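Local atomic coordinates of uncharacterized protein (Legionella longbeachae NSW150, PDB entry 4JZA), a protein that probably removes the 3-phosphate from phosphatidylinositol 3-phosphate, as a phosphoinositide phosphatase acting on lipid metabolism in the host–pathogen encounter. Residues L501-D506 / G575-F580; L531-Q536 / L561-A566; E404-D409 / G543-G548; P348-A353 / G610-G615. All blocks are in the same frame, centred on the assembly; numbering follows the deposited sequence.

Contact 1: residues L501-D506 / G575-F580; sequences LQELLD and GTWPVF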
loop_
_atom_site.group_PDB
_atom_site.type_symbol
_atom_site.label_atom_id
_atom_site.label_comp_id
_atom_site.label_asym_id
_atom_site.label_seq_id
_atom_site.Cartn_x
_atom_site.Cartn_y
_atom_site.Cartn_z
ATOM N N LEU A 501 -6.226 39.962 11.165
ATOM C CA LEU A 501 -5.739 38.897 11.995
ATOM C C LEU A 501 -6.472 38.897 13.308
ATOM O O LEU A 501 -6.800 37.845 13.831
ATOM C CB LEU A 501 -4.247 39.018 12.217
ATOM C CG LEU A 501 -3.557 37.957 13.081
ATOM C CD1 LEU A 501 -3.792 36.585 12.470
ATOM C CD2 LEU A 501 -2.053 38.186 13.201
ATOM N N GLN A 502 -6.765 40.059 13.862
ATOM C CA GLN A 502 -7.169 40.096 15.281
ATOM C C GLN A 502 -8.444 39.304 15.510
ATOM O O GLN A 502 -8.510 38.515 16.433
ATOM C CB GLN A 502 -7.292 41.544 15.810
ATOM C CG GLN A 502 -7.550 41.668 17.311
ATOM C CD GLN A 502 -6.448 41.050 18.170
ATOM O OE1 GLN A 502 -5.232 41.250 17.923
ATOM N NE2 GLN A 502 -6.858 40.280 19.186
ATOM N N GLU A 503 -9.429 39.485 14.633
ATOM C CA GLU A 503 -10.697 38.764 14.746
ATOM C C GLU A 503 -10.503 37.240 14.647
ATOM O O GLU A 503 -11.287 36.497 15.234
ATOM C CB GLU A 503 -11.751 39.256 13.731
ATOM C CG GLU A 503 -11.434 39.114 12.235
ATOM C CD GLU A 503 -12.649 39.415 11.349
ATOM O OE1 GLU A 503 -13.787 39.056 11.733
ATOM O OE2 GLU A 503 -12.475 39.988 10.243
ATOM N N LEU A 504 -9.477 36.776 13.920
ATOM C CA LEU A 504 -9.175 35.367 13.894
ATOM C C LEU A 504 -8.552 34.948 15.209
ATOM O O LEU A 504 -8.878 33.903 15.730
ATOM C CB LEU A 504 -8.259 34.990 12.732
ATOM C CG LEU A 504 -8.794 35.131 11.304
ATOM C CD1 LEU A 504 -7.643 35.047 10.331
ATOM C CD2 LEU A 504 -9.783 34.071 10.973
ATOM N N LEU A 505 -7.656 35.740 15.766
ATOM C CA LEU A 505 -7.090 35.370 17.093
ATOM C C LEU A 505 -8.162 35.355 18.197
ATOM O O LEU A 505 -8.156 34.476 19.036
ATOM C CB LEU A 505 -5.896 36.253 17.500
ATOM C CG LEU A 505 -4.764 36.366 16.478
ATOM C CD1 LEU A 505 -3.721 37.390 16.883
ATOM C CD2 LEU A 505 -4.110 35.017 16.308
ATOM N N ASP A 506 -9.104 36.276 18.158
ATOM C CA ASP A 506 -10.160 36.295 19.168
ATOM C C ASP A 506 -10.969 35.005 19.072
ATOM O O ASP A 506 -11.190 34.304 20.065
ATOM C CB ASP A 506 -11.099 37.511 18.994
ATOM C CG ASP A 506 -10.399 38.854 19.265
ATOM O OD1 ASP A 506 -9.472 38.878 20.103
ATOM O OD2 ASP A 506 -10.756 39.872 18.617
ATOM N N GLY A 575 -19.410 38.430 3.954
ATOM C CA GLY A 575 -18.650 39.521 4.500
ATOM C C GLY A 575 -18.007 39.273 5.853
ATOM O O GLY A 575 -17.211 40.088 6.307
ATOM N N THR A 576 -18.305 38.165 6.524
ATOM C CA THR A 576 -17.545 37.868 7.739
ATOM C C THR A 576 -17.311 36.348 7.864
ATOM O O THR A 576 -17.968 35.556 7.185
ATOM C CB THR A 576 -18.218 38.471 8.989
ATOM O OG1 THR A 576 -18.736 37.439 9.800
ATOM C CG2 THR A 576 -19.410 39.435 8.628
ATOM N N TRP A 577 -16.333 35.955 8.685
ATOM C CA TRP A 577 -16.052 34.553 8.960
ATOM C C TRP A 577 -17.267 33.963 9.611
ATOM O O TRP A 577 -17.878 34.650 10.382
ATOM C CB TRP A 577 -14.878 34.402 9.927
ATOM C CG TRP A 577 -13.588 34.900 9.345
ATOM C CD1 TRP A 577 -12.838 35.933 9.789
ATOM C CD2 TRP A 577 -12.909 34.382 8.191
ATOM N NE1 TRP A 577 -11.733 36.098 8.984
ATOM C CE2 TRP A 577 -11.758 35.150 8.002
ATOM C CE3 TRP A 577 -13.171 33.340 7.306
ATOM C CZ2 TRP A 577 -10.875 34.909 6.983
ATOM C CZ3 TRP A 577 -12.290 33.095 6.300
ATOM C CH2 TRP A 577 -11.150 33.878 6.137
ATOM N N PRO A 578 -17.615 32.687 9.316
ATOM C CA PRO A 578 -18.605 31.999 10.126
ATOM C C PRO A 578 -17.936 31.623 11.432
ATOM O O PRO A 578 -16.716 31.628 11.505
ATOM C CB PRO A 578 -18.908 30.760 9.303
ATOM C CG PRO A 578 -17.618 30.419 8.650
ATOM C CD PRO A 578 -16.966 31.750 8.360
ATOM N N VAL A 579 -18.710 31.278 12.455
ATOM C CA VAL A 579 -18.127 31.025 13.785
ATOM C C VAL A 579 -18.658 29.779 14.419
ATOM O O VAL A 579 -19.771 29.339 14.128
ATOM C CB VAL A 579 -18.326 32.219 14.774
ATOM C CG1 VAL A 579 -17.580 33.468 14.256
ATOM C CG2 VAL A 579 -19.818 32.514 14.989
ATOM N N PHE A 580 -17.814 29.185 15.258
ATOM C CA PHE A 580 -18.187 27.978 15.952
ATOM C C PHE A 580 -19.490 28.073 16.739
ATOM O O PHE A 580 -20.316 27.171 16.692
ATOM C CB PHE A 580 -17.074 27.570 16.911
ATOM C CG PHE A 580 -17.362 26.291 17.663
ATOM C CD1 PHE A 580 -17.812 25.140 16.980
ATOM C CD2 PHE A 580 -17.216 26.245 19.054
ATOM C CE1 PHE A 580 -18.090 23.993 17.672
ATOM C CE2 PHE A 580 -17.480 25.095 19.747
ATOM C CZ PHE A 580 -17.916 23.966 19.061
#
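Leu504 reaches Trp577 chiefly with one methyl, CD2, which lies 3.7 Å from the centroid of the five-membered indole ring, a CH-pi contact only 22° off the ring normal. The methyl is displaced toward the rim, so its nearest atom is Trp577 NE1, 3.4 Å from Leu504 CD2, while CE2 of Trp577 follows at 3.7 Å from the same methyl. Glu503 comes from another direction altogether. Its carboxylate stands at the edge of the indole, near the ring plane, with OE1 3.8 Å from Trp577 CD1, and the two planes are turned steeply against each other, 70° apart. No hydrogen bond joins the segments, and the contact is one of apolar packing beside a carboxylate. Trp577 owes its place to the side chain folding back beside its own backbone N (chi1 -65°), which turns the ring toward helix 501-513. On the periphery of the alpha/beta domain, the pair joins this helix to the loop in which the chain leaves helix 556-574 through Gly575, at positive phi, and heads for helix 587-602. Two further residues meet the indole directly: Lys571 of helix 556-574 by a cation-pi contact, and Leu537 of helix 524-542 by packing. Leu504 also touches helix 524-542, at Thr541. On the main chain of the same loop, Thr576 OG1 is hydrogen-bonded to Trp577 O, 3.0 Å, from above the carbonyl plane.

Contact 2: residues L531-Q536 / L561-A566; sequences LSSLEQ and LIHTDA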
loop_
_atom_site.group_PDB
_atom_site.type_symbol
_atom_site.label_atom_id
_atom_site.label_comp_id
_atom_site.label_asym_id
_atom_site.label_seq_id
_atom_site.Cartn_x
_atom_site.Cartn_y
_atom_site.Cartn_z
ATOM N N LEU A 531 -10.819 24.736 15.206
ATOM C CA LEU A 531 -9.461 24.932 15.637
ATOM C C LEU A 531 -8.517 24.738 14.500
ATOM O O LEU A 531 -7.661 25.567 14.332
ATOM C CB LEU A 531 -9.091 23.974 16.732
ATOM C CG LEU A 531 -9.838 24.242 18.032
ATOM C CD1 LEU A 531 -9.432 23.138 18.965
ATOM C CD2 LEU A 531 -9.513 25.607 18.634
ATOM N N SER A 532 -8.662 23.674 13.693
ATOM C CA SER A 532 -7.669 23.403 12.647
ATOM C C SER A 532 -7.782 24.463 11.527
ATOM O O SER A 532 -6.773 24.968 11.034
ATOM C CB SER A 532 -7.702 21.918 12.165
ATOM O OG SER A 532 -8.808 21.618 11.340
ATOM N N SER A 533 -9.000 24.884 11.198
ATOM C CA SER A 533 -9.199 25.864 10.126
ATOM C C SER A 533 -8.657 27.210 10.538
ATOM O O SER A 533 -8.058 27.901 9.717
ATOM C CB SER A 533 -10.672 25.994 9.712
ATOM O OG SER A 533 -11.103 24.936 8.871
ATOM N N LEU A 534 -8.850 27.594 11.800
ATOM C CA LEU A 534 -8.418 28.944 12.260
ATOM C C LEU A 534 -6.885 29.045 12.256
ATOM O O LEU A 534 -6.356 29.979 11.709
ATOM C CB LEU A 534 -9.024 29.314 13.629
ATOM C CG LEU A 534 -10.532 29.597 13.562
ATOM C CD1 LEU A 534 -11.112 29.628 14.953
ATOM C CD2 LEU A 534 -10.887 30.877 12.828
ATOM N N GLU A 535 -6.197 28.029 12.774
ATOM C CA GLU A 535 -4.766 27.939 12.661
ATOM C C GLU A 535 -4.310 28.160 11.235
ATOM O O GLU A 535 -3.337 28.879 11.024
ATOM C CB GLU A 535 -4.270 26.592 13.120
ATOM C CG GLU A 535 -4.456 26.386 14.602
ATOM C CD GLU A 535 -4.092 24.980 15.086
ATOM O OE1 GLU A 535 -3.613 24.096 14.301
ATOM O OE2 GLU A 535 -4.305 24.766 16.299
ATOM N N GLN A 536 -4.993 27.563 10.257
ATOM C CA GLN A 536 -4.557 27.707 8.861
ATOM C C GLN A 536 -4.858 29.090 8.397
ATOM O O GLN A 536 -4.105 29.656 7.624
ATOM C CB GLN A 536 -5.248 26.748 7.904
ATOM C CG GLN A 536 -4.953 25.295 8.155
ATOM C CD GLN A 536 -3.656 24.859 7.602
ATOM O OE1 GLN A 536 -2.999 25.614 6.888
ATOM N NE2 GLN A 536 -3.257 23.624 7.925
ATOM N N LEU A 561 -9.499 20.680 4.630
ATOM C CA LEU A 561 -9.450 21.470 3.413
ATOM C C LEU A 561 -10.820 21.908 2.948
ATOM O O LEU A 561 -10.998 23.024 2.504
ATOM C CB LEU A 561 -8.754 20.699 2.302
ATOM C CG LEU A 561 -7.270 20.449 2.521
ATOM C CD1 LEU A 561 -6.689 19.732 1.324
ATOM C CD2 LEU A 561 -6.539 21.749 2.770
ATOM N N ILE A 562 -11.785 21.012 3.042
ATOM C CA ILE A 562 -13.155 21.337 2.700
ATOM C C ILE A 562 -13.661 22.408 3.688
ATOM O O ILE A 562 -14.279 23.425 3.275
ATOM C CB ILE A 562 -14.005 20.057 2.799
ATOM C CG1 ILE A 562 -13.861 19.221 1.519
ATOM C CG2 ILE A 562 -15.460 20.358 3.044
ATOM C CD1 ILE A 562 -14.210 17.782 1.750
ATOM N N HIS A 563 -13.395 22.186 4.983
ATOM C CA HIS A 563 -13.926 23.060 6.009
ATOM C C HIS A 563 -13.313 24.438 5.853
ATOM O O HIS A 563 -14.029 25.455 5.843
ATOM C CB HIS A 563 -13.658 22.499 7.379
ATOM C CG HIS A 563 -14.426 23.154 8.480
ATOM N ND1 HIS A 563 -13.890 24.153 9.261
ATOM C CD2 HIS A 563 -15.644 22.881 9.002
ATOM C CE1 HIS A 563 -14.765 24.502 10.184
ATOM N NE2 HIS A 563 -15.846 23.761 10.038
ATOM N N THR A 564 -12.005 24.484 5.672
ATOM C CA THR A 564 -11.352 25.757 5.509
ATOM C C THR A 564 -11.796 26.369 4.187
ATOM O O THR A 564 -12.203 27.520 4.141
ATOM C CB THR A 564 -9.834 25.592 5.644
ATOM O OG1 THR A 564 -9.527 25.077 6.947
ATOM C CG2 THR A 564 -9.115 26.893 5.468
ATOM N N ASP A 565 -11.798 25.630 3.100
ATOM C CA ASP A 565 -12.404 26.210 1.888
ATOM C C ASP A 565 -13.795 26.837 2.192
ATOM O O ASP A 565 -14.102 27.944 1.770
ATOM C CB ASP A 565 -12.532 25.176 0.759
ATOM C CG ASP A 565 -11.203 24.890 0.042
ATOM O OD1 ASP A 565 -10.281 25.758 0.129
ATOM O OD2 ASP A 565 -11.090 23.807 -0.633
ATOM N N ALA A 566 -14.633 26.134 2.927
ATOM C CA ALA A 566 -15.965 26.632 3.181
ATOM C C ALA A 566 -15.954 27.946 3.965
ATOM O O ALA A 566 -16.815 28.787 3.755
ATOM C CB ALA A 566 -16.777 25.599 3.939
#
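Ser533 OG and His563 ND1 share a hydrogen bond of 2.9 Å in which either may be the donor, and the hydroxyl approaches the imidazole at its edge, near the ring plane. The same hydroxyl meets Thr564 OG1 at 2.5 Å, a separation too short for its length to be trusted at this resolution. One serine oxygen therefore faces two consecutive residues of the other helix. His563 can take part because its CG swings anti to the backbone N (chi1 -167°), whereas Thr564 keeps OG1 beside its own N. The polar group is buried, and its atoms have further partners within their own helices: Ser533 OG weakly bonds to Leu529 O, and Thr564 OG1 to Glu560 OE2. Small side chains let the backbones come close, with the CA atoms of Ser533 and Thr564 5.1 Å apart. Around this point Phe530 and Phe592 meet the His563 ring edge-to-face, and Met567 touches Ser533. Helix 524-542 packs here on helix 556-574; the first is further backed by helix 501-513 and bonded to Gln415 of strand 412-416, and the second rests on helix 587-602 and bridges to Arg372 of strand 365-374 through Asp565.

Contact 3: residues E404-D409 / G543-G548; sequences EYSKND and GGHSYG
Ser406 and His545 meet mainly by van der Waals packing. The serine CB sits 3.6 Å from His545 CG and the same distance from His545 CB, while its peptide N lies over the centre of the imidazole, 3.7 Å above the ring plane. The peptide N makes no hydrogen bond to the ring. Tyr405 adds a looser touch, its CB 4.1 Å from His545 CE1, and its aromatic ring leads away to meet Tyr373 at nearly parallel planes. A chi1 of 180° swings the imidazole of His545 away from its own N and out from the strand toward the loop. The setting is a parallel part of the mixed sheet of the alpha/beta fold, with strand 545-549 between strands 365-374 and 412-416; the loop 404-409 leads from helix 388-402 into the latter. A Schellman motif with Gly543 as its C-prime residue ends helix 524-542 ahead of the strand. Polar bonds fix both partners from outside the pair. His545 NE2 is hydrogen-bonded to Val402 O, which sets the rotation of the ring, and Ser406 OG is hydrogen-bonded to Met403 O and Gln459 NE2. Backbone bonds from His545 to Leu411 and Ile413 tie the strand to its neighbour.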
loop_
_atom_site.group_PDB
_atom_site.type_symbol
_atom_site.label_atom_id
_atom_site.label_comp_id
_atom_site.label_asym_id
_atom_site.label_seq_id
_atom_site.Cartn_x
_atom_site.Cartn_y
_atom_site.Cartn_z
ATOM N N GLU A 404 9.739 22.910 1.499
ATOM C CA GLU A 404 10.495 23.503 0.403
ATOM C C GLU A 404 9.938 24.873 -0.027
ATOM O O GLU A 404 10.703 25.688 -0.434
ATOM C CB GLU A 404 10.684 22.537 -0.797
ATOM C CG GLU A 404 9.466 22.343 -1.719
ATOM C CD GLU A 404 9.628 21.202 -2.744
ATOM O OE1 GLU A 404 10.751 21.031 -3.273
ATOM O OE2 GLU A 404 8.633 20.485 -3.059
ATOM N N TYR A 405 8.630 25.139 0.076
ATOM C CA TYR A 405 8.055 26.405 -0.442
ATOM C C TYR A 405 7.883 27.446 0.629
ATOM O O TYR A 405 7.465 28.579 0.366
ATOM C CB TYR A 405 6.754 26.181 -1.169
ATOM C CG TYR A 405 6.951 25.615 -2.536
ATOM C CD1 TYR A 405 7.332 26.424 -3.607
ATOM C CD2 TYR A 405 6.755 24.239 -2.782
ATOM C CE1 TYR A 405 7.516 25.894 -4.895
ATOM C CE2 TYR A 405 6.931 23.693 -4.066
ATOM C CZ TYR A 405 7.310 24.534 -5.114
ATOM O OH TYR A 405 7.491 24.007 -6.352
ATOM N N SER A 406 8.266 27.089 1.837
ATOM C CA SER A 406 8.449 28.080 2.864
ATOM C C SER A 406 9.731 28.865 2.582
ATOM O O SER A 406 10.535 28.470 1.715
ATOM C CB SER A 406 8.580 27.393 4.215
ATOM O OG SER A 406 9.783 26.674 4.328
ATOM N N LYS A 407 9.897 29.985 3.296
ATOM C CA LYS A 407 11.190 30.692 3.377
ATOM C C LYS A 407 11.607 30.591 4.843
ATOM O O LYS A 407 10.750 30.552 5.737
ATOM C CB LYS A 407 11.106 32.142 2.905
ATOM C CG LYS A 407 10.486 32.382 1.520
ATOM C CD LYS A 407 9.019 31.922 1.466
ATOM C CE LYS A 407 8.101 32.781 0.601
ATOM N NZ LYS A 407 8.209 32.429 -0.839
ATOM N N ASN A 408 12.914 30.504 5.089
ATOM C CA ASN A 408 13.437 30.113 6.421
ATOM C C ASN A 408 13.263 31.168 7.521
ATOM O O ASN A 408 13.491 30.875 8.706
ATOM C CB ASN A 408 14.906 29.694 6.324
ATOM C CG ASN A 408 15.067 28.250 5.907
ATOM O OD1 ASN A 408 14.101 27.495 5.859
ATOM N ND2 ASN A 408 16.294 27.859 5.592
ATOM N N ASP A 409 12.848 32.366 7.095
ATOM C CA ASP A 409 12.571 33.540 7.938
ATOM C C ASP A 409 11.065 33.743 8.203
ATOM O O ASP A 409 10.691 34.469 9.123
ATOM C CB ASP A 409 13.098 34.792 7.223
ATOM C CG ASP A 409 12.993 34.679 5.684
ATOM O OD1 ASP A 409 13.616 33.736 5.110
ATOM O OD2 ASP A 409 12.270 35.483 5.053
ATOM N N GLY A 543 0.592 35.286 6.003
ATOM C CA GLY A 543 1.500 35.024 4.864
ATOM C C GLY A 543 2.547 33.947 5.104
ATOM O O GLY A 543 3.505 33.827 4.362
ATOM N N GLY A 544 2.355 33.136 6.132
ATOM C CA GLY A 544 3.288 32.031 6.399
ATOM C C GLY A 544 3.013 30.831 5.482
ATOM O O GLY A 544 2.123 30.866 4.597
ATOM N N HIS A 545 3.792 29.780 5.701
ATOM C CA HIS A 545 3.698 28.560 4.921
ATOM C C HIS A 545 2.712 27.586 5.568
ATOM O O HIS A 545 2.884 27.191 6.723
ATOM C CB HIS A 545 5.070 27.913 4.846
ATOM C CG HIS A 545 5.096 26.636 4.065
ATOM N ND1 HIS A 545 4.709 26.534 2.763
ATOM C CD2 HIS A 545 5.475 25.404 4.413
ATOM C CE1 HIS A 545 4.854 25.292 2.340
ATOM N NE2 HIS A 545 5.345 24.592 3.317
ATOM N N SER A 546 1.696 27.208 4.806
ATOM C CA SER A 546 0.616 26.310 5.264
ATOM C C SER A 546 0.875 24.860 4.881
ATOM O O SER A 546 0.855 24.520 3.725
ATOM C CB SER A 546 -0.717 26.760 4.671
ATOM O OG SER A 546 -1.668 25.752 4.815
ATOM N N TYR A 547 1.178 24.028 5.862
ATOM C CA TYR A 547 1.372 22.599 5.637
ATOM C C TYR A 547 0.645 21.807 6.709
ATOM O O TYR A 547 0.595 22.213 7.897
ATOM C CB TYR A 547 2.870 22.176 5.606
ATOM C CG TYR A 547 3.034 20.657 5.600
ATOM C CD1 TYR A 547 2.798 19.896 4.430
ATOM C CD2 TYR A 547 3.318 19.980 6.763
ATOM C CE1 TYR A 547 2.910 18.501 4.421
ATOM C CE2 TYR A 547 3.421 18.607 6.779
ATOM C CZ TYR A 547 3.207 17.856 5.599
ATOM O OH TYR A 547 3.270 16.471 5.655
ATOM N N GLY A 548 0.116 20.656 6.299
ATOM C CA GLY A 548 -0.451 19.717 7.260
ATOM C C GLY A 548 -0.635 18.332 6.695
ATOM O O GLY A 548 -0.476 18.110 5.494
#

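Contact 4: residues P348-A353 / G610-G615; sequences PANYAA and GQNAPG
Asn350 faces Asn612 along the whole of its short side chain. Its CB lies 3.7 Å from Asn612 OD1. One bond further out, Asn350 CG lies near both ends of the opposing amide, 3.4 Å from Asn612 ND2. The tip then divides. Asn350 OD1 accepts a nearly straight but weak hydrogen bond from Asn612 ND2, 3.3 Å long with an N-H...O angle of 170°. Asn350 ND2, by contrast, lies 3.5 Å from that same Asn612 ND2; as both are donors, the pair is a neighbourly contact and no bond. The two amides are turned almost at right angles, their planes 82° apart, so they meet crosswise, joined by one weak hydrogen bond and not by a reciprocal amide pair. A chi1 of -163° extends the side chain away from its own N, on a residue in left-handed helical conformation where the chain turns just ahead of strand 352-359.

Stronger partners position both amides. Arg142 NH1 donates to Asn350 OD1, and Ser340 N to Asn612 OD1; Asn612 ND2 also makes a weak hydrogen bond to Ala609 O of its own helix. Buried as they are, the polar atoms have several partners; Asn350 ND2 bonds weakly to Ser552 O, which belongs to the loop between strand 545-549 and helix 556-574. The sequence of that loop fits the CX5R phosphate-binding signature of phosphatases of the protein tyrosine phosphatase type, so this crossed asparagine pair probably borders the catalytic loop.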
loop_
_atom_site.group_PDB
_atom_site.type_symbol
_atom_site.label_atom_id
_atom_site.label_comp_id
_atom_site.label_asym_id
_atom_site.label_seq_id
_atom_site.Cartn_x
_atom_site.Cartn_y
_atom_site.Cartn_z
ATOM N N PRO A 348 8.147 12.115 0.150
ATOM C CA PRO A 348 6.742 12.276 0.592
ATOM C C PRO A 348 5.678 11.745 -0.322
ATOM O O PRO A 348 5.768 11.844 -1.569
ATOM C CB PRO A 348 6.542 13.789 0.628
ATOM C CG PRO A 348 7.896 14.378 0.519
ATOM C CD PRO A 348 8.779 13.406 -0.159
ATOM N N ALA A 349 4.631 11.259 0.319
ATOM C CA ALA A 349 3.571 10.606 -0.397
ATOM C C ALA A 349 2.415 11.505 -0.426
ATOM O O ALA A 349 2.231 12.323 0.481
ATOM C CB ALA A 349 3.178 9.306 0.267
ATOM N N ASN A 350 1.621 11.335 -1.478
ATOM C CA ASN A 350 0.393 12.072 -1.652
ATOM C C ASN A 350 0.651 13.550 -1.482
ATOM O O ASN A 350 -0.144 14.238 -0.845
ATOM C CB ASN A 350 -0.671 11.565 -0.661
ATOM C CG ASN A 350 -2.088 11.989 -1.033
ATOM O OD1 ASN A 350 -2.386 12.438 -2.165
ATOM N ND2 ASN A 350 -2.983 11.849 -0.080
ATOM N N TYR A 351 1.756 14.031 -2.072
ATOM C CA TYR A 351 2.239 15.383 -1.877
ATOM C C TYR A 351 1.650 16.314 -2.909
ATOM O O TYR A 351 1.770 16.077 -4.096
ATOM C CB TYR A 351 3.751 15.402 -1.956
ATOM C CG TYR A 351 4.439 16.768 -1.767
ATOM C CD1 TYR A 351 4.133 17.603 -0.674
ATOM C CD2 TYR A 351 5.449 17.188 -2.644
ATOM C CE1 TYR A 351 4.796 18.805 -0.467
ATOM C CE2 TYR A 351 6.118 18.389 -2.442
ATOM C CZ TYR A 351 5.795 19.204 -1.360
ATOM O OH TYR A 351 6.453 20.431 -1.208
ATOM N N ALA A 352 1.027 17.392 -2.454
ATOM C CA ALA A 352 0.265 18.239 -3.371
ATOM C C ALA A 352 0.064 19.566 -2.744
ATOM O O ALA A 352 0.250 19.711 -1.512
ATOM C CB ALA A 352 -1.080 17.619 -3.692
ATOM N N ALA A 353 -0.339 20.526 -3.583
ATOM C CA ALA A 353 -0.712 21.831 -3.096
ATOM C C ALA A 353 -2.155 22.113 -3.428
ATOM O O ALA A 353 -2.538 22.053 -4.592
ATOM C CB ALA A 353 0.168 22.890 -3.715
ATOM N N GLY A 610 -8.781 8.931 -4.313
ATOM C CA GLY A 610 -8.848 7.817 -5.292
ATOM C C GLY A 610 -7.594 7.638 -6.106
ATOM O O GLY A 610 -7.210 6.526 -6.466
ATOM N N GLN A 611 -6.933 8.732 -6.407
ATOM C CA GLN A 611 -5.742 8.634 -7.193
ATOM C C GLN A 611 -4.632 7.835 -6.501
ATOM O O GLN A 611 -3.740 7.332 -7.164
ATOM C CB GLN A 611 -5.237 10.013 -7.518
ATOM C CG GLN A 611 -6.134 10.799 -8.466
ATOM C CD GLN A 611 -5.644 12.231 -8.641
ATOM O OE1 GLN A 611 -5.213 12.902 -7.691
ATOM N NE2 GLN A 611 -5.685 12.693 -9.836
ATOM N N ASN A 612 -4.680 7.768 -5.179
ATOM C CA ASN A 612 -3.808 6.897 -4.403
ATOM C C ASN A 612 -4.047 5.407 -4.618
ATOM O O ASN A 612 -3.111 4.629 -4.655
ATOM C CB ASN A 612 -3.873 7.249 -2.923
ATOM C CG ASN A 612 -3.198 8.560 -2.611
ATOM O OD1 ASN A 612 -2.001 8.614 -2.392
ATOM N ND2 ASN A 612 -3.968 9.621 -2.584
ATOM N N ALA A 613 -5.310 5.012 -4.714
ATOM C CA ALA A 613 -5.679 3.668 -5.134
ATOM C C ALA A 613 -6.963 3.728 -5.939
ATOM O O ALA A 613 -8.039 3.755 -5.361
ATOM C CB ALA A 613 -5.853 2.771 -3.929
ATOM N N PRO A 614 -6.829 3.702 -7.336
ATOM C CA PRO A 614 -8.093 3.982 -8.048
ATOM C C PRO A 614 -9.253 3.046 -7.742
ATOM O O PRO A 614 -9.078 1.846 -7.627
ATOM C CB PRO A 614 -7.710 3.852 -9.515
ATOM C CG PRO A 614 -6.338 4.362 -9.559
ATOM C CD PRO A 614 -5.731 3.627 -8.420
ATOM N N GLY A 615 -10.445 3.627 -7.649
ATOM C CA GLY A 615 -11.644 2.957 -7.189
ATOM C C GLY A 615 -11.852 3.090 -5.697
ATOM O O GLY A 615 -12.798 2.571 -5.132
#

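How the contacts relate
Contacts 1, 2 and 3 form a chain of neighbours. Contacts 1 and 2 have centres 12 Å apart and touch where Leu504 CD2 packs 3.9 Å from Leu534 CD2. From contact 2 to contact 3, about 17 Å between centres, Gln536 OE1 probably hydrogen-bonds to Ser546 OG. Contact 3 reaches contact 4, about 22 Å away between centres, through a probable hydrogen bond of 2.9 Å between Glu404 OE2 and Tyr351 OH, and both reach the same mixed sheet. Strand 545-549 of contact 3 and helix 556-574 of contact 2 bracket the presumed catalytic loop, which contact 4 borders through a weak bond of Asn350; contact 1 is more peripheral, about 32 Å from contact 4 between centres.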